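Local atomic coordinates of copper-containing nitrite reductase (Bradyrhizobium sp. ORS 375, PDB entry 6THE), a protein that catalyses the one-electron reduction of nitrite to nitric oxide at copper centres, as the core of a four-domain heme-cupredoxin-copper enzyme. Residues A[69-75]-A[107-113]; A[88-92]-A[113-117]; A[149-153]-A[214-218]; A[164-168]-A[177-183]; A[198-202]-A[290-294]. One frame throughout, in Å; residues are numbered along the deposited sequence.

How the contacts relate
Five contacts illustrate how a copper nitrite reductase core ties distant parts of its chain together. From the N terminus, contact 1 pairs strand 69-76 with strand 108-114 at the edge of a sheet, closing a 31-residue loop. Contact 2 crosses it: residues 88-92, inside that loop, pack on residues 113-117, which begin at the last residue of contact 1, W113. Contact 3 then opens in the loop before strand 155-164 and closes on strand 213-222. Within its span contact 4 opens and closes, tying the loop after strand 155-164 to helix 180-185. Contact 5 starts in the same span at helix 199-203 but closes at strand 292-297, and so crosses contact 3.

Contact 1 of 5, residues A[69-75]-A[107-113]; sequences TVEIHLK and GEKAITW. With 9JE (pentane-1,5-diol), chain S; 9JE (pentane-1,5-diol), chain P.
H73 stands between two carboxylates and is gripped at both ring nitrogens. Its ND1 donates to E108 OE2 at 3.2 Å, lying nearly on the C-O axis of that oxygen, while its NE2 donates to OE2 of E71, on its own strand, at 3.1 Å from above the carboxylate plane. Both oxygens lie close to the imidazole plane, and the E108 carboxylate is turned 71° from it. A110 CB sits over one ring face, 3.8 Å from the centroid. E108 OE2 also accepts a bond from O07 of a pentane-1,5-diol at 2.8 Å.

These side chains are set out by two antiparallel strands, in which H73-A110 and E71-T112 are non-hydrogen-bonded pairs. They alternate with hydrogen-bonded pairs V70-W113, I72-I111 and L74-K109; in the last, L74 N reaches K109 O at 3.0 Å. Their side chains line the other face of the sheet. There the chi1 of W113 (61°) puts CG between the backbone N and the carbonyl carbon, and the indole lies beside V70, whose CG2 is 4.0 Å from the six-membered ring centroid, over its face. I72 CG2 meets the indole edge. Strand 28-43 flanks strand 69-76, with R30 against E71 and H73; within the chain the contact forms one edge of the first cupredoxin-type beta-sheet.

The two carboxylates would probably favour the imidazolium form, though R30 may temper this; the bonds hold the ring against rotation.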
# COMPACT_ATOMS: atom_id res chain seq x y z
N THR A 69 23.99 15.05 16.56
CA THR A 69 24.41 13.80 17.18
C THR A 69 23.48 13.52 18.36
O THR A 69 23.51 14.23 19.36
CB THR A 69 25.89 13.85 17.57
OG1 THR A 69 26.65 14.23 16.42
CG2 THR A 69 26.41 12.52 18.09
N VAL A 70 22.65 12.49 18.21
CA VAL A 70 21.64 12.14 19.20
C VAL A 70 22.26 11.18 20.22
O VAL A 70 22.65 10.07 19.87
CB VAL A 70 20.38 11.55 18.55
CG1 VAL A 70 19.31 11.21 19.58
CG2 VAL A 70 19.81 12.47 17.48
N GLU A 71 22.35 11.64 21.47
CA GLU A 71 22.82 10.83 22.58
C GLU A 71 21.61 10.22 23.28
O GLU A 71 20.97 10.87 24.11
CB GLU A 71 23.67 11.68 23.54
CG GLU A 71 24.30 10.89 24.67
CD GLU A 71 24.79 11.70 25.85
OE1 GLU A 71 24.35 12.86 26.00
OE2 GLU A 71 25.61 11.17 26.63
N ILE A 72 21.32 8.96 22.94
CA ILE A 72 20.13 8.27 23.42
C ILE A 72 20.49 7.40 24.62
O ILE A 72 21.38 6.56 24.54
CB ILE A 72 19.43 7.49 22.29
CG1 ILE A 72 18.44 6.45 22.82
CG2 ILE A 72 20.45 6.85 21.35
CD1 ILE A 72 17.16 7.04 23.37
N HIS A 73 19.79 7.64 25.73
CA HIS A 73 19.88 6.83 26.93
C HIS A 73 18.59 6.03 27.08
O HIS A 73 17.49 6.59 27.03
CB HIS A 73 20.11 7.71 28.16
CG HIS A 73 21.45 8.37 28.19
ND1 HIS A 73 22.43 8.00 29.09
CD2 HIS A 73 21.98 9.36 27.44
CE1 HIS A 73 23.51 8.75 28.90
NE2 HIS A 73 23.25 9.59 27.89
N LEU A 74 18.72 4.71 27.27
CA LEU A 74 17.57 3.85 27.47
C LEU A 74 17.67 3.16 28.83
O LEU A 74 18.54 2.31 29.04
CB LEU A 74 17.48 2.84 26.32
CG LEU A 74 16.20 2.01 26.27
CD1 LEU A 74 15.02 2.85 25.80
CD2 LEU A 74 16.38 0.80 25.37
N LYS A 75 16.77 3.55 29.73
CA LYS A 75 16.65 2.94 31.05
C LYS A 75 15.44 2.00 31.03
O LYS A 75 14.43 2.30 30.41
CB LYS A 75 16.50 4.04 32.11
CG LYS A 75 16.24 3.58 33.54
CD LYS A 75 17.48 3.17 34.30
CE LYS A 75 17.18 2.67 35.70
NZ LYS A 75 18.41 2.36 36.45
N GLY A 107 18.85 -1.91 34.47
CA GLY A 107 20.08 -1.39 33.89
C GLY A 107 19.83 -0.17 33.01
O GLY A 107 18.71 0.32 32.91
N GLU A 108 20.91 0.31 32.37
CA GLU A 108 20.87 1.47 31.49
C GLU A 108 22.04 1.40 30.51
O GLU A 108 23.18 1.18 30.91
CB GLU A 108 20.93 2.76 32.31
CG GLU A 108 20.79 4.02 31.48
CD GLU A 108 21.06 5.33 32.21
OE1 GLU A 108 20.64 5.44 33.39
OE2 GLU A 108 21.68 6.22 31.61
N LYS A 109 21.73 1.59 29.22
CA LYS A 109 22.73 1.64 28.16
C LYS A 109 22.58 2.94 27.38
O LYS A 109 21.51 3.55 27.40
CB LYS A 109 22.60 0.42 27.24
CG LYS A 109 23.16 -0.89 27.79
CD LYS A 109 23.20 -1.99 26.75
CE LYS A 109 23.89 -3.25 27.23
NZ LYS A 109 23.03 -4.03 28.16
N ALA A 110 23.66 3.35 26.70
CA ALA A 110 23.68 4.59 25.95
C ALA A 110 24.56 4.46 24.71
O ALA A 110 25.65 3.88 24.77
CB ALA A 110 24.14 5.72 26.84
N ILE A 111 24.07 5.01 23.59
CA ILE A 111 24.82 5.11 22.35
C ILE A 111 24.63 6.52 21.78
O ILE A 111 23.73 7.25 22.20
CB ILE A 111 24.37 4.04 21.33
CG1 ILE A 111 22.86 4.09 21.07
CG2 ILE A 111 24.83 2.65 21.75
CD1 ILE A 111 22.47 3.81 19.63
N THR A 112 25.50 6.89 20.83
CA THR A 112 25.34 8.12 20.08
C THR A 112 25.29 7.80 18.58
O THR A 112 26.07 6.99 18.09
CB THR A 112 26.46 9.13 20.39
OG1 THR A 112 27.72 8.54 20.06
CG2 THR A 112 26.46 9.59 21.83
N TRP A 113 24.35 8.45 17.88
CA TRP A 113 24.24 8.35 16.44
C TRP A 113 23.97 9.73 15.85
O TRP A 113 23.39 10.59 16.51
CB TRP A 113 23.18 7.33 16.02
CG TRP A 113 21.79 7.64 16.51
CD1 TRP A 113 21.24 7.27 17.69
CD2 TRP A 113 20.78 8.39 15.80
NE1 TRP A 113 19.95 7.73 17.78
CE2 TRP A 113 19.64 8.42 16.64
CE3 TRP A 113 20.72 9.03 14.56
CZ2 TRP A 113 18.47 9.07 16.27
CZ3 TRP A 113 19.56 9.67 14.19
CH2 TRP A 113 18.45 9.69 15.04
C02 9JE S . 26.21 10.25 32.54
C03 9JE S . 25.17 9.16 32.56
C04 9JE S . 24.55 8.93 33.91
C05 9JE S . 23.19 9.56 34.06
C06 9JE S . 22.10 8.57 34.39
O01 9JE S . 26.53 10.65 31.22
O07 9JE S . 21.19 8.43 33.31
C02 9JE P . 24.49 17.59 25.30
C03 9JE P . 25.61 17.32 26.28
C04 9JE P . 25.61 15.92 26.83
C05 9JE P . 25.26 15.84 28.29
C06 9JE P . 25.52 14.49 28.91
O01 9JE P . 23.24 17.70 25.95
O07 9JE P . 26.90 14.28 29.15

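Contact 2 of 5, residues A[88-92]-A[113-117]; sequences FHAAI and WKALV. With CU (copper (II) ion), chain C.
The W113 indole is the flat group on which residues 88-92 settle. A91 CB lies over one face, 4.0 Å from the centroid of the six-membered ring, and F88 CB approaches the same face nearer its rim; V70 occupies the opposite face. The far end of the indole meets A90, whose CB is 3.6 Å from W113 CH2. F88 brings its own ring in obliquely, with planes 35° apart, so that W113 NE1 sits over the phenyl face, 3.7 Å from F88 CD2. At chi1 -61° the phenyl lies beside the F88 backbone N, which turns it to the indole and, further out, to I72.

No direct hydrogen bond joins the two segments; water does that work. The A90 carbonyl oxygen accepts from two waters. One, 2.7 Å from A90 O, also donates to K114 O and weakly accepts from L116 N. The other, 3.1 Å from A90 O, accepts from V117 N. Beyond them I92 CG1 and L116 CD1 touch loosely.

H89 points away from this packing, and its NE2 binds copper at 2.1 Å. H124, a water and H281 of a neighbouring subunit complete the site, the three-histidine type 2 centre of these reductases, built between two chains.

Chemically, then, the copper ligand is carried on a turn whose neighbours are seated on an aromatic surface, while A90 O, K114 O and V117 N are linked through bound water.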
# COMPACT_ATOMS: atom_id res chain seq x y z
N PHE A 88 15.86 3.09 15.81
CA PHE A 88 15.59 4.35 15.14
C PHE A 88 15.75 4.17 13.63
O PHE A 88 16.76 3.64 13.17
CB PHE A 88 16.50 5.46 15.67
CG PHE A 88 16.35 5.77 17.14
CD1 PHE A 88 15.36 6.63 17.59
CD2 PHE A 88 17.21 5.21 18.07
CE1 PHE A 88 15.23 6.91 18.94
CE2 PHE A 88 17.08 5.49 19.42
CZ PHE A 88 16.09 6.34 19.85
N HIS A 89 14.74 4.62 12.88
CA HIS A 89 14.76 4.56 11.42
C HIS A 89 15.59 5.72 10.87
O HIS A 89 15.91 5.73 9.68
CB HIS A 89 13.33 4.57 10.87
CG HIS A 89 12.61 3.27 10.99
ND1 HIS A 89 11.75 2.81 10.01
CD2 HIS A 89 12.62 2.32 11.96
CE1 HIS A 89 11.25 1.65 10.38
NE2 HIS A 89 11.77 1.32 11.57
N ALA A 90 15.94 6.67 11.74
CA ALA A 90 16.74 7.83 11.37
C ALA A 90 18.22 7.51 11.52
O ALA A 90 19.07 8.30 11.11
CB ALA A 90 16.34 9.01 12.22
N ALA A 91 18.52 6.34 12.10
CA ALA A 91 19.87 5.97 12.47
C ALA A 91 20.50 5.06 11.43
O ALA A 91 19.85 4.15 10.91
CB ALA A 91 19.87 5.33 13.84
N ILE A 92 21.78 5.32 11.13
CA ILE A 92 22.61 4.42 10.34
C ILE A 92 23.46 3.61 11.33
O ILE A 92 24.58 3.99 11.65
CB ILE A 92 23.48 5.20 9.33
CG1 ILE A 92 22.67 6.23 8.53
CG2 ILE A 92 24.26 4.26 8.42
CD1 ILE A 92 21.62 5.64 7.61
N TRP A 113 24.35 8.45 17.88
CA TRP A 113 24.24 8.35 16.44
C TRP A 113 23.97 9.73 15.85
O TRP A 113 23.39 10.59 16.51
CB TRP A 113 23.18 7.33 16.02
CG TRP A 113 21.79 7.64 16.51
CD1 TRP A 113 21.24 7.27 17.69
CD2 TRP A 113 20.78 8.39 15.80
NE1 TRP A 113 19.95 7.73 17.78
CE2 TRP A 113 19.64 8.42 16.64
CE3 TRP A 113 20.72 9.03 14.56
CZ2 TRP A 113 18.47 9.07 16.27
CZ3 TRP A 113 19.56 9.67 14.19
CH2 TRP A 113 18.45 9.69 15.04
N LYS A 114 24.40 9.93 14.60
CA LYS A 114 24.24 11.21 13.92
C LYS A 114 23.13 11.09 12.88
O LYS A 114 23.09 10.13 12.11
CB LYS A 114 25.57 11.64 13.27
CG LYS A 114 25.61 13.08 12.79
CD LYS A 114 26.93 13.47 12.14
CE LYS A 114 26.95 14.90 11.66
NZ LYS A 114 28.25 15.27 11.07
N ALA A 115 22.24 12.09 12.88
CA ALA A 115 21.16 12.18 11.91
C ALA A 115 21.69 12.79 10.61
O ALA A 115 22.23 13.89 10.62
CB ALA A 115 20.01 12.98 12.48
N LEU A 116 21.52 12.05 9.51
CA LEU A 116 22.10 12.43 8.23
C LEU A 116 21.00 12.72 7.21
O LEU A 116 21.22 13.46 6.25
CB LEU A 116 23.01 11.31 7.74
CG LEU A 116 24.34 11.15 8.48
CD1 LEU A 116 24.89 9.74 8.32
CD2 LEU A 116 25.36 12.18 8.02
N VAL A 117 19.82 12.13 7.43
CA VAL A 117 18.72 12.22 6.49
C VAL A 117 17.55 12.96 7.14
O VAL A 117 17.12 12.59 8.23
CB VAL A 117 18.29 10.83 5.98
CG1 VAL A 117 17.06 10.89 5.10
CG2 VAL A 117 19.43 10.12 5.26
CU CU C . 11.71 -0.71 12.11
O HOH W 1 18.51 11.10 10.00
O HOH W 2 21.45 9.05 10.03
O HOH W 3 23.72 7.02 12.53
O HOH W 4 13.10 -2.14 11.84

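Contact 3 of 5, residues A[149-153]-A[214-218]; sequences GLPPV and VRIFF
The guanidinium of R215 slides between L150 and V153 like a card between two fingers. L150 CD1 stands 3.9 Å above its plane on one face, and V153 CG1 lies 4.2 Å from the plane on the opposite one, both over the centre of the group. Its edge meets the P151 carbonyl: NH1 donates to P151 O at 2.7 Å, the oxygen lying 24° out of the guanidinium plane, and NH2 adds a weak bond to the same atom. The side chain leaves the strand with CG anti to the backbone N (chi1 174°), then bends at chi2 and chi3 to bring the flat end to the P151 carbonyl. V153 CG2 packs on R215 CB at 3.7 Å, clasping the root of the chain as well.

F217, two residues along, presents a ring face to R215 CG and its edge to L150, with F217 CE1 4.2 Å from L150 CD1. The charge of R215 is matched elsewhere, by salt bridges to E156 and E267 on the flanking strands. The sandwiched, doubly salt-bridged R215 thus fastens the proline-rich segment, probably the connection between the two cupredoxin domains, to the beta-sheet of the second domain.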
# COMPACT_ATOMS: atom_id res chain seq x y z
N GLY A 149 14.68 24.30 8.51
CA GLY A 149 13.50 23.86 9.24
C GLY A 149 12.24 23.90 8.38
O GLY A 149 12.26 24.40 7.26
N LEU A 150 11.14 23.38 8.95
CA LEU A 150 9.85 23.35 8.29
C LEU A 150 9.21 24.73 8.35
O LEU A 150 9.39 25.45 9.33
CB LEU A 150 8.96 22.32 8.99
CG LEU A 150 9.25 20.85 8.67
CD1 LEU A 150 8.64 19.94 9.72
CD2 LEU A 150 8.74 20.48 7.29
N PRO A 151 8.46 25.15 7.30
CA PRO A 151 7.67 26.38 7.36
C PRO A 151 6.64 26.29 8.49
O PRO A 151 6.00 25.25 8.66
CB PRO A 151 6.96 26.43 6.00
CG PRO A 151 7.82 25.57 5.10
CD PRO A 151 8.36 24.48 6.00
N PRO A 152 6.45 27.37 9.29
CA PRO A 152 5.58 27.31 10.46
C PRO A 152 4.10 27.17 10.11
O PRO A 152 3.63 27.71 9.11
CB PRO A 152 5.83 28.66 11.16
CG PRO A 152 6.29 29.58 10.06
CD PRO A 152 7.07 28.69 9.11
N VAL A 153 3.38 26.41 10.95
CA VAL A 153 1.94 26.23 10.83
C VAL A 153 1.29 26.62 12.16
O VAL A 153 1.99 26.91 13.13
CB VAL A 153 1.57 24.79 10.41
CG1 VAL A 153 1.91 24.52 8.96
CG2 VAL A 153 2.20 23.75 11.32
N VAL A 214 -2.85 23.07 9.60
CA VAL A 214 -2.63 21.96 10.52
C VAL A 214 -1.61 21.01 9.89
O VAL A 214 -1.70 20.69 8.71
CB VAL A 214 -3.95 21.24 10.85
CG1 VAL A 214 -3.74 19.99 11.69
CG2 VAL A 214 -4.95 22.17 11.52
N ARG A 215 -0.64 20.58 10.71
CA ARG A 215 0.35 19.60 10.30
C ARG A 215 0.26 18.38 11.22
O ARG A 215 0.47 18.49 12.43
CB ARG A 215 1.76 20.22 10.31
CG ARG A 215 2.88 19.23 10.03
CD ARG A 215 4.05 19.89 9.32
NE ARG A 215 4.58 21.05 10.02
CZ ARG A 215 5.27 22.03 9.44
NH1 ARG A 215 5.70 23.05 10.17
NH2 ARG A 215 5.53 22.00 8.15
N ILE A 216 -0.08 17.23 10.62
CA ILE A 216 -0.17 15.98 11.36
C ILE A 216 1.07 15.14 11.04
O ILE A 216 1.27 14.74 9.89
CB ILE A 216 -1.49 15.24 11.05
CG1 ILE A 216 -2.71 16.04 11.51
CG2 ILE A 216 -1.47 13.84 11.65
CD1 ILE A 216 -4.03 15.49 11.04
N PHE A 217 1.88 14.89 12.07
CA PHE A 217 2.98 13.95 11.98
C PHE A 217 2.43 12.55 12.21
O PHE A 217 2.37 12.07 13.34
CB PHE A 217 4.08 14.30 12.99
CG PHE A 217 4.68 15.67 12.83
CD1 PHE A 217 5.61 15.94 11.83
CD2 PHE A 217 4.34 16.70 13.70
CE1 PHE A 217 6.16 17.20 11.69
CE2 PHE A 217 4.89 17.96 13.56
CZ PHE A 217 5.80 18.21 12.56
N PHE A 218 2.00 11.91 11.11
CA PHE A 218 1.35 10.61 11.17
C PHE A 218 2.37 9.51 10.89
O PHE A 218 3.24 9.67 10.04
CB PHE A 218 0.16 10.56 10.21
CG PHE A 218 -0.58 9.24 10.19
CD1 PHE A 218 -1.53 8.95 11.17
CD2 PHE A 218 -0.34 8.30 9.20
CE1 PHE A 218 -2.21 7.74 11.15
CE2 PHE A 218 -1.02 7.09 9.19
CZ PHE A 218 -1.95 6.81 10.16

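Contact 4 of 5, residues A[164-168]-A[177-183]; sequences IYSDI and EFSVEKL
Backbones of Y165-D167 and E177-S179 run together as a single bridge centred on S166 and F178: S179 N donates to Y165 O at 2.7 Å, and D167 N to E177 O at 3.1 Å. The Y165 ring then lies against the first turn of the helix, with L183 CD2 over its face, 3.9 Å from the centroid, and K182 CB against Y165 CD2. The Y165 hydroxyl is bonded to E163 and N224.

K182 bends back at chi2 and chi4 to place NZ 2.9 Å from S166 O, in the carbonyl plane, with a weaker bond to D167 O and a salt bridge to E189. D167 OD1 accepts from E177 N at 3.3 Å, met from above the carboxylate plane. The D167 and E177 carboxylates lie nearly parallel, 4° apart, with D167 OD2 3.9 Å from E177 OE2; this closeness would probably be unfavourable and may raise the pKa of one of them. Separately, E177 OE1 is hydrogen-bonded to a pentane-1,5-diol.

Replacing Y165 by an alanine would probably leave L183 without the ring surface it packs on and E163 and N224 without their hydroxyl partner.

S179 is at the N-cap position of helix 180-185, its OG hydrogen-bonded to E181 OE2. The start of this helix is thus pinned to the loop that follows strand 155-164, and Y165, F178 and L183 pack on helix 130-135, which carries the copper ligand H133.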
# COMPACT_ATOMS: atom_id res chain seq x y z
N ILE A 164 -3.96 -3.97 18.53
CA ILE A 164 -4.03 -4.63 19.82
C ILE A 164 -4.52 -6.06 19.60
O ILE A 164 -5.62 -6.28 19.10
CB ILE A 164 -4.92 -3.85 20.80
CG1 ILE A 164 -4.39 -2.44 21.08
CG2 ILE A 164 -5.17 -4.63 22.08
CD1 ILE A 164 -3.08 -2.39 21.85
N TYR A 165 -3.67 -7.03 19.98
CA TYR A 165 -3.95 -8.44 19.80
C TYR A 165 -4.35 -9.05 21.14
O TYR A 165 -3.61 -9.86 21.71
CB TYR A 165 -2.75 -9.15 19.17
CG TYR A 165 -2.44 -8.73 17.75
CD1 TYR A 165 -1.59 -7.67 17.48
CD2 TYR A 165 -3.00 -9.40 16.67
CE1 TYR A 165 -1.30 -7.29 16.18
CE2 TYR A 165 -2.73 -9.03 15.37
CZ TYR A 165 -1.88 -7.97 15.12
OH TYR A 165 -1.60 -7.60 13.83
N SER A 166 -5.53 -8.65 21.63
CA SER A 166 -6.06 -9.13 22.90
C SER A 166 -6.58 -10.56 22.74
O SER A 166 -7.08 -10.92 21.68
CB SER A 166 -7.12 -8.20 23.43
OG SER A 166 -8.16 -8.02 22.47
N ASP A 167 -6.45 -11.35 23.81
CA ASP A 167 -6.91 -12.73 23.84
C ASP A 167 -8.44 -12.76 23.84
O ASP A 167 -9.05 -13.54 23.11
CB ASP A 167 -6.29 -13.51 25.00
CG ASP A 167 -6.58 -12.93 26.38
OD1 ASP A 167 -6.86 -11.72 26.46
OD2 ASP A 167 -6.51 -13.70 27.36
N ILE A 168 -9.04 -11.88 24.66
CA ILE A 168 -10.48 -11.74 24.74
C ILE A 168 -10.98 -10.98 23.52
O ILE A 168 -10.28 -10.11 23.00
CB ILE A 168 -10.90 -11.07 26.07
CG1 ILE A 168 -10.07 -9.81 26.37
CG2 ILE A 168 -10.86 -12.07 27.22
CD1 ILE A 168 -10.60 -8.98 27.52
N GLU A 177 -4.63 -9.69 27.70
CA GLU A 177 -3.22 -9.97 27.50
C GLU A 177 -2.97 -10.18 26.01
O GLU A 177 -3.90 -10.35 25.23
CB GLU A 177 -2.79 -11.17 28.34
CG GLU A 177 -3.40 -12.49 27.88
CD GLU A 177 -3.29 -13.64 28.87
OE1 GLU A 177 -3.58 -13.42 30.07
OE2 GLU A 177 -2.94 -14.75 28.44
N PHE A 178 -1.68 -10.16 25.63
CA PHE A 178 -1.26 -10.33 24.25
C PHE A 178 -1.53 -11.77 23.80
O PHE A 178 -1.33 -12.71 24.57
CB PHE A 178 0.22 -9.97 24.10
CG PHE A 178 0.81 -10.20 22.74
CD1 PHE A 178 0.68 -9.25 21.74
CD2 PHE A 178 1.51 -11.37 22.45
CE1 PHE A 178 1.23 -9.46 20.48
CE2 PHE A 178 2.05 -11.58 21.19
CZ PHE A 178 1.91 -10.63 20.21
N SER A 179 -2.00 -11.91 22.56
CA SER A 179 -2.22 -13.21 21.95
C SER A 179 -1.27 -13.40 20.77
O SER A 179 -1.33 -12.66 19.79
CB SER A 179 -3.67 -13.37 21.54
OG SER A 179 -3.90 -14.68 21.02
N VAL A 180 -0.40 -14.41 20.89
CA VAL A 180 0.62 -14.70 19.89
C VAL A 180 -0.04 -15.36 18.67
O VAL A 180 0.48 -15.26 17.56
CB VAL A 180 1.76 -15.56 20.48
CG1 VAL A 180 1.32 -16.97 20.85
CG2 VAL A 180 2.98 -15.60 19.57
N GLU A 181 -1.19 -16.00 18.90
CA GLU A 181 -1.93 -16.69 17.85
C GLU A 181 -2.52 -15.68 16.88
O GLU A 181 -2.42 -15.85 15.67
CB GLU A 181 -3.02 -17.57 18.47
CG GLU A 181 -2.50 -18.75 19.28
CD GLU A 181 -2.04 -18.45 20.70
OE1 GLU A 181 -1.54 -19.38 21.36
OE2 GLU A 181 -2.19 -17.29 21.14
N LYS A 182 -3.13 -14.62 17.43
CA LYS A 182 -3.75 -13.56 16.66
C LYS A 182 -2.69 -12.76 15.90
O LYS A 182 -2.92 -12.33 14.78
CB LYS A 182 -4.57 -12.63 17.56
CG LYS A 182 -6.05 -12.98 17.71
CD LYS A 182 -6.34 -13.96 18.82
CE LYS A 182 -7.81 -14.07 19.15
NZ LYS A 182 -8.31 -12.86 19.85
N LEU A 183 -1.52 -12.58 16.54
CA LEU A 183 -0.42 -11.81 15.99
C LEU A 183 0.07 -12.44 14.69
O LEU A 183 0.19 -11.76 13.68
CB LEU A 183 0.70 -11.74 17.04
CG LEU A 183 1.90 -10.83 16.74
CD1 LEU A 183 2.99 -11.57 15.98
CD2 LEU A 183 1.50 -9.55 16.02

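Contact 5 of 5, residues A[198-202]-A[290-294]; sequences GALSK and LLGIL
The carbonyl oxygen of L291 is held by two donors. S201 OG donates to L291 O at 2.7 Å, arriving 66° out of the carbonyl plane, and a water donates to the same oxygen, also at 2.7 Å. That water in turn accepts from L200 N at 2.8 Å, bridging the helix start to the strand. With chi1 at -63°, OG lies anti to the S201 carbonyl carbon, the position from which it meets L291. An alanine in place of S201 would probably leave L291 O with the water as its remaining partner in this contact, and the helix tied here by just the I293 N bond and the water.

Beside it the direction is reversed: I293 N donates to L200 O at 2.9 Å, from a point 38° out of the carbonyl plane. The two segments are therefore pinned by bonds running both ways. In the fold this joins the short helix 199-203, with G198 at its N-cap position, to strand 292-297, a member of the sheet that also holds strand 206-209, just after the helix, in a cupredoxin-type domain. G198 sits at positive phi, which favours glycine.

Carbon contacts are few: I293 CG1, 3.8 Å from S201 OG, and L291 CD2 flank the S201 hydroxyl oxygen. L200 CB lies 4.1 Å from the CA of G292, while its side chain also packs on F193 and V159.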
# COMPACT_ATOMS: atom_id res chain seq x y z
N GLY A 198 -10.85 5.53 21.40
CA GLY A 198 -11.38 6.85 21.71
C GLY A 198 -10.33 7.74 22.37
O GLY A 198 -10.66 8.61 23.17
N ALA A 199 -9.06 7.51 22.01
CA ALA A 199 -7.93 8.26 22.55
C ALA A 199 -7.92 9.67 21.96
O ALA A 199 -7.55 10.63 22.64
CB ALA A 199 -6.65 7.53 22.27
N LEU A 200 -8.31 9.78 20.68
CA LEU A 200 -8.38 11.05 19.99
C LEU A 200 -9.84 11.39 19.69
O LEU A 200 -10.13 12.27 18.88
CB LEU A 200 -7.55 10.98 18.70
CG LEU A 200 -6.09 10.54 18.85
CD1 LEU A 200 -5.40 10.53 17.50
CD2 LEU A 200 -5.34 11.42 19.83
N SER A 201 -10.76 10.69 20.37
CA SER A 201 -12.19 10.91 20.21
C SER A 201 -12.78 11.44 21.51
O SER A 201 -13.12 12.62 21.61
CB SER A 201 -12.89 9.65 19.75
OG SER A 201 -12.43 9.25 18.47
N LYS A 202 -12.89 10.56 22.51
CA LYS A 202 -13.53 10.86 23.78
C LYS A 202 -12.50 11.44 24.75
O LYS A 202 -12.85 12.26 25.60
CB LYS A 202 -14.29 9.63 24.29
CG LYS A 202 -14.09 9.25 25.76
CD LYS A 202 -14.93 10.03 26.74
CE LYS A 202 -14.52 9.78 28.18
NZ LYS A 202 -15.03 10.83 29.09
N LEU A 290 -10.49 2.65 15.72
CA LEU A 290 -9.66 3.51 14.88
C LEU A 290 -10.48 4.70 14.39
O LEU A 290 -10.93 4.72 13.24
CB LEU A 290 -9.09 2.68 13.73
CG LEU A 290 -7.83 3.24 13.06
CD1 LEU A 290 -6.69 3.38 14.05
CD2 LEU A 290 -7.40 2.35 11.90
N LEU A 291 -10.66 5.68 15.28
CA LEU A 291 -11.47 6.86 15.02
C LEU A 291 -10.87 8.04 15.77
O LEU A 291 -10.58 7.95 16.96
CB LEU A 291 -12.91 6.58 15.49
CG LEU A 291 -13.96 7.59 15.04
CD1 LEU A 291 -14.56 7.19 13.70
CD2 LEU A 291 -15.06 7.72 16.09
N GLY A 292 -10.70 9.16 15.05
CA GLY A 292 -10.19 10.39 15.62
C GLY A 292 -11.10 11.58 15.31
O GLY A 292 -11.76 11.59 14.27
N ILE A 293 -11.13 12.56 16.22
CA ILE A 293 -12.02 13.71 16.09
C ILE A 293 -11.19 14.99 16.08
O ILE A 293 -10.29 15.16 16.90
CB ILE A 293 -13.08 13.71 17.21
CG1 ILE A 293 -14.00 12.48 17.15
CG2 ILE A 293 -13.87 15.01 17.23
CD1 ILE A 293 -14.82 12.37 15.88
N LEU A 294 -11.50 15.86 15.12
CA LEU A 294 -10.92 17.19 15.02
C LEU A 294 -12.04 18.23 15.05
O LEU A 294 -12.78 18.38 14.08
CB LEU A 294 -10.09 17.28 13.73
CG LEU A 294 -9.61 18.67 13.31
CD1 LEU A 294 -8.60 19.23 14.29
CD2 LEU A 294 -9.03 18.64 11.90
O HOH W 5 -8.54 7.74 18.73